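Local coordinates for acetylxylan esterase (PDB 5BN1), which removes acetyl groups from the xylose units of xylan and xylo-oligosaccharides, working as a serine esterase of the GDSL family in a doughnut-shaped homooctamer, at residues A39-V42 against G43-A47; G155-V158 against K159-E163; N177-L180 against K181-P185. The protein carries 1 engineered substitution. All coordinates share one frame; numbering follows the deposited sequence.

Contact 1: A39-V42 against G43-A47; sequences AYVV and GLLQA
Val-41 and Leu-45 sit one turn apart on the alpha helix 37-48 of this GDSL (SGNH) hydrolase and run alongside each other with their ends turned in one direction. The touching branches are Val-41 CG1 and Leu-45 CD1, 4.0 Å apart. Val-41 reaches forward because CG1 stands anti to its own nitrogen (chi1 162°), which swings that methyl beside the carbonyl carbon and on toward the next turn. Leu-45 does the reverse: its CG is anti to the carbonyl carbon (chi1 -75°) and leans back, so that CG rests 3.4 Å from Val-41 O. That same oxygen takes the amide of Leu-45, with Leu-45 N to Val-41 O at 3.0 Å.

Leu-44 folds in the same way over the carbonyl one turn back, its CG 3.4 Å from Tyr-40 O, and this part of its side chain packs on backbone. Beyond the helix, Leu-45 continues onto Leu-208 of helix 197-211, and Val-42 packs on Phe-30 and Leu-33. Tyr-40 turns away from the next turn to lie against helix 197-211 and meet the ring of Tyr-40 of a second subunit, planes at about 60°, while Leu-44 packs on Met-201 of that subunit; the helix thus serves both the fold and the octamer. At Val-42 the carbonyl oxygen receives Gln-46 N at 2.9 Å, the donor lying nearly along the C=O axis.

Contact 2: G155-V158 against K159-E163; sequences GRVV and KQIAE
This is a one-turn apolar contact within an alpha helix, Val-157 against Ile-161, in the second half of helix 146-165, the crossover helix of the beta-alpha-beta unit between strands 130-134 and 168-170. The two side chains run side by side in the same direction, and Val-157 CG1 meets Ile-161 CD1 at 3.6 Å. Both torsions serve the meeting: the valine puts CG1 anti to its nitrogen (chi1 164°) and so forward along the helix, while the isoleucine turns CG1 back beside its own nitrogen (chi1 -63°) and carries CD1 toward the valine. On the way Ile-161 CG1 passes 3.4 Å from Val-157 O, the oxygen that also accepts Ile-161 N at 3.0 Å.

Val-158 and Ala-162 form the neighbouring inward row. Ala-162 N is bonded to Val-158 O at 2.9 Å, and both side chains pack on Leu-133 and Phe-169 of the two flanking strands. Val-157 leans instead on Leu-110 and Glu-114 of helix 110-124, where Val-158 also finds Tyr-113 and Leu-117. Lys-159 CB touches Gly-155 O at 3.6 Å before its chain, extended from CG onward, leads away.

The chemistry is that of an amphipathic helix: side chains meet across this turn through methyl groups on the inward side, while Arg-156, Lys-159 and Glu-163 carry their charges on the exposed side.

Contact 3: N177-L180 against K181-P185; sequences NEVL and KTLYP
The backbone tightens as helix 172-180 gives way to loop: Val-179 O takes both Leu-183 N at 3.0 Å, in the carbonyl plane, and Thr-182 N, which comes from above that plane, while Lys-181 N bonds to Glu-178 O and only weakly to Asn-177 O. The side chains of Val-179 and Leu-183 run alongside each other, with Val-179 CG1 against Leu-183 CD1 at 3.7 Å. Leu-183 has its CG beside its own nitrogen (chi1 -60°), which brings the branch back to the valine.

On the exposed side Glu-178 and Lys-181 cross obliquely in a salt bridge, Lys-181 NZ to Glu-178 OE1 at 2.7 Å. The lysine meets that oxygen on its syn side, 31° out of the carboxylate plane. Its chain stays extended beyond CG and runs back past Glu-178 O, whereas the glutamate bends at chi2 (67°) to bring its carboxylate up to the amine.

Here the SGNH-hydrolase fold of this GDSL-family enzyme leaves the helix that follows strand 168-170 and enters the loop leading to Asp-191 and His-194, the probable charge-relay residues; the side chain of Pro-185 is about 9 Å from that of Asp-191. Pro-185 and Leu-180 cross at about a right angle, Leu-180 CD2 lying 3.9 Å from Pro-185 CG. A water donates to both Leu-180 O and Leu-183 O, joining two carbonyls that cannot bond each other; another links Glu-178 O to Thr-182 OG1. The hydroxyl of Tyr-184 is hydrogen-bonded to Asp-145 and Tyr-138 of a third subunit. Leu-183 packs on Gln-46 of a second subunit, and Pro-185 CD lies 3.3 Å above the plane of the Tyr-184 ring, offset toward its rim.

Overall arrangement
From the N terminus the three contacts come in series, neither nested nor crossing, and each spans adjoining residues, so none closes a long loop. Contact 1 lies in helix 37-48, before strand 55-58 at one edge of the parallel sheet. Contact 2 follows in helix 146-165, on the opposite side of the chain's centre, its centre about 26 Å from that of contact 1, leading into strand 168-170 at the other edge. Contact 3 turns the chain out of helix 172-180 toward the probable charge-relay residues and helix 197-211. None touches another within the chain, though contacts 1 and 3 both reach the second subunit.

Contact 1: A39-V42 against G43-A47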
ATOM      1  N   ALA A  39       3.858  26.865   9.470  1.00 12.11           N
ATOM      2  CA  ALA A  39       4.869  26.222  10.257  1.00 12.98           C
ATOM      3  C   ALA A  39       6.106  27.060  10.338  1.00 13.54           C
ATOM      4  O   ALA A  39       6.795  27.029  11.389  1.00 14.03           O
ATOM      5  CB  ALA A  39       5.186  24.847   9.678  1.00 12.85           C
ATOM      6  N   TYR A  40       6.512  27.685   9.250  1.00 12.03           N
ATOM      7  CA  TYR A  40       7.698  28.495   9.232  1.00 12.86           C
ATOM      8  C   TYR A  40       7.608  29.701  10.175  1.00 12.23           C
ATOM      9  O   TYR A  40       8.548  30.080  10.859  1.00 13.45           O
ATOM     10  CB  TYR A  40       8.116  28.933   7.843  1.00 12.18           C
ATOM     11  CG  TYR A  40       8.382  27.857   6.830  1.00 14.20           C
ATOM     12  CD1 TYR A  40       8.581  26.581   7.229  1.00 14.27           C
ATOM     13  CD2 TYR A  40       8.525  28.173   5.555  1.00 15.57           C
ATOM     14  CE1 TYR A  40       8.790  25.562   6.264  1.00 16.45           C
ATOM     15  CE2 TYR A  40       8.710  27.191   4.557  1.00 15.96           C
ATOM     16  CZ  TYR A  40       8.861  25.931   4.938  1.00 17.46           C
ATOM     17  OH  TYR A  40       9.128  24.906   3.979  1.00 18.85           O
ATOM     18  N   VAL A  41       6.412  30.331  10.174  1.00 14.05           N
ATOM     19  CA  VAL A  41       6.168  31.399  11.109  1.00 14.22           C
ATOM     20  C   VAL A  41       6.346  30.919  12.547  1.00 14.39           C
ATOM     21  O   VAL A  41       7.029  31.591  13.335  1.00 14.58           O
ATOM     22  CB  VAL A  41       4.739  31.993  10.835  1.00 14.11           C
ATOM     23  CG1 VAL A  41       4.278  32.799  12.053  1.00 14.93           C
ATOM     24  CG2 VAL A  41       4.653  32.798   9.529  1.00 14.51           C
ATOM     25  N   VAL A  42       5.732  29.813  12.889  1.00 14.55           N
ATOM     26  CA  VAL A  42       5.774  29.285  14.255  1.00 15.60           C
ATOM     27  C   VAL A  42       7.218  28.925  14.589  1.00 15.25           C
ATOM     28  O   VAL A  42       7.756  29.279  15.633  1.00 18.35           O
ATOM     29  CB  VAL A  42       4.845  28.165  14.461  1.00 17.34           C
ATOM     30  CG1 VAL A  42       5.011  27.544  15.873  1.00 22.58           C
ATOM     31  CG2 VAL A  42       3.416  28.659  14.209  1.00 19.74           C
ATOM     32  N   GLY A  43       7.895  28.303  13.627  1.00 14.05           N
ATOM     33  CA  GLY A  43       9.255  27.941  13.941  1.00 15.46           C
ATOM     34  C   GLY A  43      10.194  29.032  14.078  1.00 14.31           C
ATOM     35  O   GLY A  43      11.147  28.972  14.933  1.00 16.08           O
ATOM     36  N   LEU A  44      10.160  30.100  13.239  1.00 13.89           N
ATOM     37  CA  LEU A  44      10.966  31.276  13.342  1.00 15.56           C
ATOM     38  C   LEU A  44      10.691  32.024  14.701  1.00 17.26           C
ATOM     39  O   LEU A  44      11.607  32.510  15.357  1.00 17.85           O
ATOM     40  CB  LEU A  44      10.775  32.222  12.175  1.00 15.45           C
ATOM     41  CG  LEU A  44      11.543  31.772  10.879  1.00 17.68           C
ATOM     42  CD1 LEU A  44      10.970  32.388   9.668  1.00 16.58           C
ATOM     43  CD2 LEU A  44      13.041  32.147  11.105  1.00 20.40           C
ATOM     44  N   LEU A  45       9.417  32.091  15.039  1.00 15.88           N
ATOM     45  CA  LEU A  45       9.095  32.785  16.344  1.00 18.24           C
ATOM     46  C   LEU A  45       9.644  31.975  17.537  1.00 19.15           C
ATOM     47  O   LEU A  45      10.211  32.648  18.460  1.00 20.20           O
ATOM     48  CB  LEU A  45       7.561  33.012  16.449  1.00 18.45           C
ATOM     49  CG  LEU A  45       6.935  34.096  15.626  1.00 20.41           C
ATOM     50  CD1 LEU A  45       5.461  33.906  15.659  1.00 19.67           C
ATOM     51  CD2 LEU A  45       7.421  35.462  16.090  1.00 20.29           C
ATOM     52  N   GLN A  46       9.559  30.662  17.489  1.00 17.29           N
ATOM     53  CA  GLN A  46      10.136  29.838  18.554  1.00 19.04           C
ATOM     54  C   GLN A  46      11.610  29.912  18.591  1.00 19.62           C
ATOM     55  O   GLN A  46      12.224  29.922  19.717  1.00 20.56           O
ATOM     56  CB  GLN A  46       9.642  28.482  18.549  1.00 19.57           C
ATOM     57  CG  GLN A  46      10.063  27.661  19.744  1.00 25.51           C
ATOM     58  CD  GLN A  46       9.086  26.503  19.999  1.00 32.87           C
ATOM     59  OE1 GLN A  46       8.952  25.563  19.203  1.00 36.88           O
ATOM     60  NE2 GLN A  46       8.232  26.670  21.051  1.00 38.20           N
ATOM     61  N   ALA A  47      12.275  29.985  17.423  1.00 17.89           N
ATOM     62  CA  ALA A  47      13.714  30.049  17.371  1.00 20.17           C
ATOM     63  C   ALA A  47      14.253  31.378  17.891  1.00 20.96           C
ATOM     64  O   ALA A  47      15.308  31.404  18.595  1.00 22.90           O
ATOM     65  CB  ALA A  47      14.204  29.807  15.955  1.00 19.93           C
TER

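Contact 2: G155-V158 against K159-E163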
ATOM      1  N   GLY A 155      -7.113  41.639  -4.066  1.00 12.67           N
ATOM      2  CA  GLY A 155      -6.218  42.166  -3.062  1.00 13.32           C
ATOM      3  C   GLY A 155      -6.614  43.614  -2.606  1.00 13.88           C
ATOM      4  O   GLY A 155      -6.381  43.880  -1.464  1.00 14.46           O
ATOM      5  N   ARG A 156      -7.042  44.410  -3.556  1.00 15.17           N
ATOM      6  CA  ARG A 156      -7.550  45.806  -3.222  1.00 14.88           C
ATOM      7  C   ARG A 156      -8.681  45.684  -2.260  1.00 15.71           C
ATOM      8  O   ARG A 156      -8.791  46.460  -1.256  1.00 15.68           O
ATOM      9  CB  ARG A 156      -7.910  46.582  -4.440  1.00 15.36           C
ATOM     10  CG  ARG A 156      -6.807  46.988  -5.277  1.00 16.52           C
ATOM     11  CD  ARG A 156      -7.107  48.126  -6.233  1.00 17.91           C
ATOM     12  NE  ARG A 156      -8.052  47.766  -7.290  1.00 15.75           N
ATOM     13  CZ  ARG A 156      -7.756  47.192  -8.410  1.00 16.31           C
ATOM     14  NH1 ARG A 156      -6.531  46.718  -8.686  1.00 19.02           N
ATOM     15  NH2 ARG A 156      -8.698  46.929  -9.296  1.00 15.65           N
ATOM     16  N   VAL A 157      -9.615  44.741  -2.438  1.00 14.09           N
ATOM     17  CA  VAL A 157     -10.676  44.472  -1.485  1.00 15.74           C
ATOM     18  C   VAL A 157     -10.187  44.186  -0.142  1.00 16.82           C
ATOM     19  O   VAL A 157     -10.637  44.670   0.880  1.00 16.07           O
ATOM     20  CB  VAL A 157     -11.717  43.426  -1.980  1.00 16.23           C
ATOM     21  CG1 VAL A 157     -12.551  42.886  -0.838  1.00 19.25           C
ATOM     22  CG2 VAL A 157     -12.502  43.959  -3.216  1.00 18.89           C
ATOM     23  N   VAL A 158      -9.225  43.231  -0.042  1.00 14.37           N
ATOM     24  CA  VAL A 158      -8.667  42.893   1.230  1.00 14.46           C
ATOM     25  C   VAL A 158      -8.100  44.136   2.003  1.00 13.95           C
ATOM     26  O   VAL A 158      -8.332  44.217   3.219  1.00 16.20           O
ATOM     27  CB  VAL A 158      -7.630  41.760   1.011  1.00 14.22           C
ATOM     28  CG1 VAL A 158      -6.978  41.434   2.347  1.00 15.04           C
ATOM     29  CG2 VAL A 158      -8.324  40.480   0.476  1.00 15.13           C
ATOM     30  N   LYS A 159      -7.334  44.901   1.304  1.00 15.46           N
ATOM     31  CA  LYS A 159      -6.572  46.097   1.793  1.00 14.78           C
ATOM     32  C   LYS A 159      -7.646  47.082   2.366  1.00 16.58           C
ATOM     33  O   LYS A 159      -7.527  47.518   3.529  1.00 18.52           O
ATOM     34  CB  LYS A 159      -5.754  46.689   0.771  1.00 17.24           C
ATOM     35  CG  LYS A 159      -4.899  47.876   1.342  1.00 20.69           C
ATOM     36  CD  LYS A 159      -3.822  48.283   0.405  1.00 24.61           C
ATOM     37  CE  LYS A 159      -2.779  49.191   1.158  1.00 32.98           C
ATOM     38  NZ  LYS A 159      -1.796  49.568   0.159  1.00 33.98           N
ATOM     39  N   GLN A 160      -8.706  47.207   1.609  1.00 19.82           N
ATOM     40  CA  GLN A 160      -9.749  48.181   2.063  1.00 21.14           C
ATOM     41  C   GLN A 160     -10.569  47.684   3.194  1.00 21.63           C
ATOM     42  O   GLN A 160     -10.853  48.518   4.154  1.00 26.08           O
ATOM     43  CB  GLN A 160     -10.492  48.617   0.817  1.00 20.73           C
ATOM     44  CG  GLN A 160      -9.726  49.398  -0.264  1.00 22.70           C
ATOM     45  CD  GLN A 160      -8.673  50.681  -0.086  1.00 40.64           C
ATOM     46  OE1 GLN A 160      -8.115  50.987   1.007  1.00 38.69           O
ATOM     47  NE2 GLN A 160      -8.287  51.319  -1.279  1.00 41.47           N
ATOM     48  N   ILE A 161     -10.871  46.425   3.283  1.00 18.80           N
ATOM     49  CA  ILE A 161     -11.510  45.782   4.406  1.00 17.80           C
ATOM     50  C   ILE A 161     -10.571  45.996   5.630  1.00 21.19           C
ATOM     51  O   ILE A 161     -11.012  46.272   6.757  1.00 19.60           O
ATOM     52  CB  ILE A 161     -11.982  44.361   4.213  1.00 20.22           C
ATOM     53  CG1 ILE A 161     -13.124  44.241   3.099  1.00 19.78           C
ATOM     54  CG2 ILE A 161     -12.460  43.771   5.494  1.00 20.71           C
ATOM     55  CD1 ILE A 161     -13.429  42.885   2.676  1.00 22.37           C
ATOM     56  N   ALA A 162      -9.295  45.709   5.475  1.00 17.46           N
ATOM     57  CA  ALA A 162      -8.406  45.801   6.623  1.00 19.05           C
ATOM     58  C   ALA A 162      -8.353  47.279   7.156  1.00 20.75           C
ATOM     59  O   ALA A 162      -8.354  47.473   8.342  1.00 22.72           O
ATOM     60  CB  ALA A 162      -7.000  45.341   6.290  1.00 20.53           C
ATOM     61  N   GLU A 163      -8.299  48.215   6.243  1.00 24.80           N
ATOM     62  CA  GLU A 163      -8.240  49.712   6.597  1.00 28.81           C
ATOM     63  C   GLU A 163      -9.474  50.090   7.387  1.00 32.23           C
ATOM     64  O   GLU A 163      -9.393  50.627   8.529  1.00 32.52           O
ATOM     65  CB  GLU A 163      -8.108  50.498   5.348  1.00 31.09           C
ATOM     66  CG  GLU A 163      -6.634  50.838   5.155  1.00 43.64           C
ATOM     67  CD  GLU A 163      -6.244  51.236   3.738  1.00 50.16           C
ATOM     68  OE1 GLU A 163      -5.053  51.081   3.328  1.00 49.69           O
ATOM     69  OE2 GLU A 163      -7.145  51.732   3.033  1.00 57.07           O
TER

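Contact 3: N177-L180 against K181-P185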
ATOM      1  N   ASN A 177       6.124  40.185  -5.726  1.00 14.22           N
ATOM      2  CA  ASN A 177       6.533  41.032  -6.788  1.00 14.29           C
ATOM      3  C   ASN A 177       8.020  41.428  -6.667  1.00 14.49           C
ATOM      4  O   ASN A 177       8.676  41.529  -7.723  1.00 15.79           O
ATOM      5  CB  ASN A 177       5.700  42.317  -6.771  1.00 14.85           C
ATOM      6  CG  ASN A 177       4.258  42.107  -7.219  1.00 18.15           C
ATOM      7  OD1 ASN A 177       3.929  41.075  -7.756  1.00 15.90           O
ATOM      8  ND2 ASN A 177       3.402  43.104  -6.938  1.00 17.78           N
ATOM      9  N   GLU A 178       8.463  41.636  -5.436  1.00 16.03           N
ATOM     10  CA  GLU A 178       9.925  42.011  -5.257  1.00 16.26           C
ATOM     11  C   GLU A 178      10.836  40.890  -5.762  1.00 18.71           C
ATOM     12  O   GLU A 178      11.766  41.123  -6.530  1.00 18.46           O
ATOM     13  CB  GLU A 178      10.129  42.299  -3.842  1.00 22.35           C
ATOM     14  CG  GLU A 178      11.624  42.595  -3.530  1.00 29.05           C
ATOM     15  CD  GLU A 178      12.184  43.892  -4.159  1.00 43.64           C
ATOM     16  OE1 GLU A 178      11.424  44.871  -4.579  1.00 40.48           O
ATOM     17  OE2 GLU A 178      13.472  43.864  -4.223  1.00 45.83           O
ATOM     18  N   VAL A 179      10.462  39.663  -5.458  1.00 17.34           N
ATOM     19  CA  VAL A 179      11.316  38.536  -5.921  1.00 15.28           C
ATOM     20  C   VAL A 179      11.231  38.320  -7.442  1.00 14.53           C
ATOM     21  O   VAL A 179      12.142  37.843  -8.097  1.00 16.29           O
ATOM     22  CB  VAL A 179      10.978  37.281  -5.103  1.00 16.26           C
ATOM     23  CG1 VAL A 179      11.764  36.077  -5.580  1.00 16.88           C
ATOM     24  CG2 VAL A 179      11.266  37.533  -3.615  1.00 18.17           C
ATOM     25  N   LEU A 180      10.030  38.567  -7.977  1.00 14.83           N
ATOM     26  CA  LEU A 180       9.772  38.451  -9.406  1.00 13.07           C
ATOM     27  C   LEU A 180      10.524  39.471 -10.254  1.00 16.05           C
ATOM     28  O   LEU A 180      10.639  39.301 -11.484  1.00 16.54           O
ATOM     29  CB  LEU A 180       8.266  38.492  -9.636  1.00 14.89           C
ATOM     30  CG  LEU A 180       7.482  37.294  -9.119  1.00 15.68           C
ATOM     31  CD1 LEU A 180       5.988  37.610  -9.114  1.00 18.11           C
ATOM     32  CD2 LEU A 180       7.738  36.068  -9.998  1.00 17.84           C
ATOM     33  N   LYS A 181      11.168  40.459  -9.586  1.00 16.01           N
ATOM     34  CA  LYS A 181      12.127  41.273 -10.333  1.00 18.53           C
ATOM     35  C   LYS A 181      13.324  40.481 -10.776  1.00 21.23           C
ATOM     36  O   LYS A 181      14.005  40.898 -11.751  1.00 20.82           O
ATOM     37  CB  LYS A 181      12.576  42.453  -9.505  1.00 19.69           C
ATOM     38  CG  LYS A 181      11.403  43.398  -9.236  1.00 24.25           C
ATOM     39  CD  LYS A 181      11.887  44.638  -8.459  1.00 32.12           C
ATOM     40  CE  LYS A 181      10.754  45.485  -7.954  1.00 43.02           C
ATOM     41  NZ  LYS A 181      11.248  46.368  -6.852  1.00 52.02           N
ATOM     42  N   THR A 182      13.614  39.357 -10.112  1.00 18.30           N
ATOM     43  CA  THR A 182      14.751  38.534 -10.333  1.00 17.45           C
ATOM     44  C   THR A 182      14.397  37.195 -10.987  1.00 19.44           C
ATOM     45  O   THR A 182      15.039  36.783 -11.921  1.00 20.78           O
ATOM     46  CB  THR A 182      15.480  38.295  -9.047  1.00 18.66           C
ATOM     47  OG1 THR A 182      15.940  39.550  -8.506  1.00 21.81           O
ATOM     48  CG2 THR A 182      16.698  37.360  -9.166  1.00 19.90           C
ATOM     49  N   LEU A 183      13.388  36.518 -10.472  1.00 15.92           N
ATOM     50  CA  LEU A 183      13.082  35.171 -10.825  1.00 15.53           C
ATOM     51  C   LEU A 183      11.802  35.109 -11.698  1.00 15.13           C
ATOM     52  O   LEU A 183      10.868  35.863 -11.485  1.00 16.42           O
ATOM     53  CB  LEU A 183      12.777  34.279  -9.645  1.00 16.06           C
ATOM     54  CG  LEU A 183      13.900  34.121  -8.576  1.00 17.70           C
ATOM     55  CD1 LEU A 183      13.401  33.242  -7.396  1.00 18.48           C
ATOM     56  CD2 LEU A 183      15.086  33.543  -9.261  1.00 20.15           C
ATOM     57  N   TYR A 184      11.855  34.242 -12.702  1.00 12.49           N
ATOM     58  CA  TYR A 184      10.668  33.894 -13.484  1.00 12.84           C
ATOM     59  C   TYR A 184       9.772  33.085 -12.557  1.00 12.52           C
ATOM     60  O   TYR A 184      10.183  32.298 -11.715  1.00 13.51           O
ATOM     61  CB  TYR A 184      11.101  33.029 -14.694  1.00 13.40           C
ATOM     62  CG  TYR A 184       9.958  32.763 -15.651  1.00 13.07           C
ATOM     63  CD1 TYR A 184       9.488  33.690 -16.570  1.00 12.91           C
ATOM     64  CD2 TYR A 184       9.331  31.525 -15.611  1.00 13.30           C
ATOM     65  CE1 TYR A 184       8.400  33.412 -17.386  1.00 15.03           C
ATOM     66  CE2 TYR A 184       8.277  31.249 -16.438  1.00 13.44           C
ATOM     67  CZ  TYR A 184       7.800  32.163 -17.346  1.00 12.62           C
ATOM     68  OH  TYR A 184       6.733  31.807 -18.122  1.00 12.07           O
ATOM     69  N   PRO A 185       8.422  33.177 -12.771  1.00 11.89           N
ATOM     70  CA  PRO A 185       7.554  32.472 -11.809  1.00 11.84           C
ATOM     71  C   PRO A 185       7.810  30.953 -11.591  1.00 11.99           C
ATOM     72  O   PRO A 185       7.674  30.485 -10.481  1.00 12.68           O
ATOM     73  CB  PRO A 185       6.190  32.764 -12.440  1.00 12.80           C
ATOM     74  CG  PRO A 185       6.266  34.105 -13.038  1.00 14.73           C
ATOM     75  CD  PRO A 185       7.647  34.053 -13.688  1.00 13.79           C
TER
HETATM   76  O   HOH W   1      14.451  40.717  -6.579  1.00 21.74           O
HETATM   77  O   HOH W   2       9.398  37.351 -13.098  1.00 22.27           O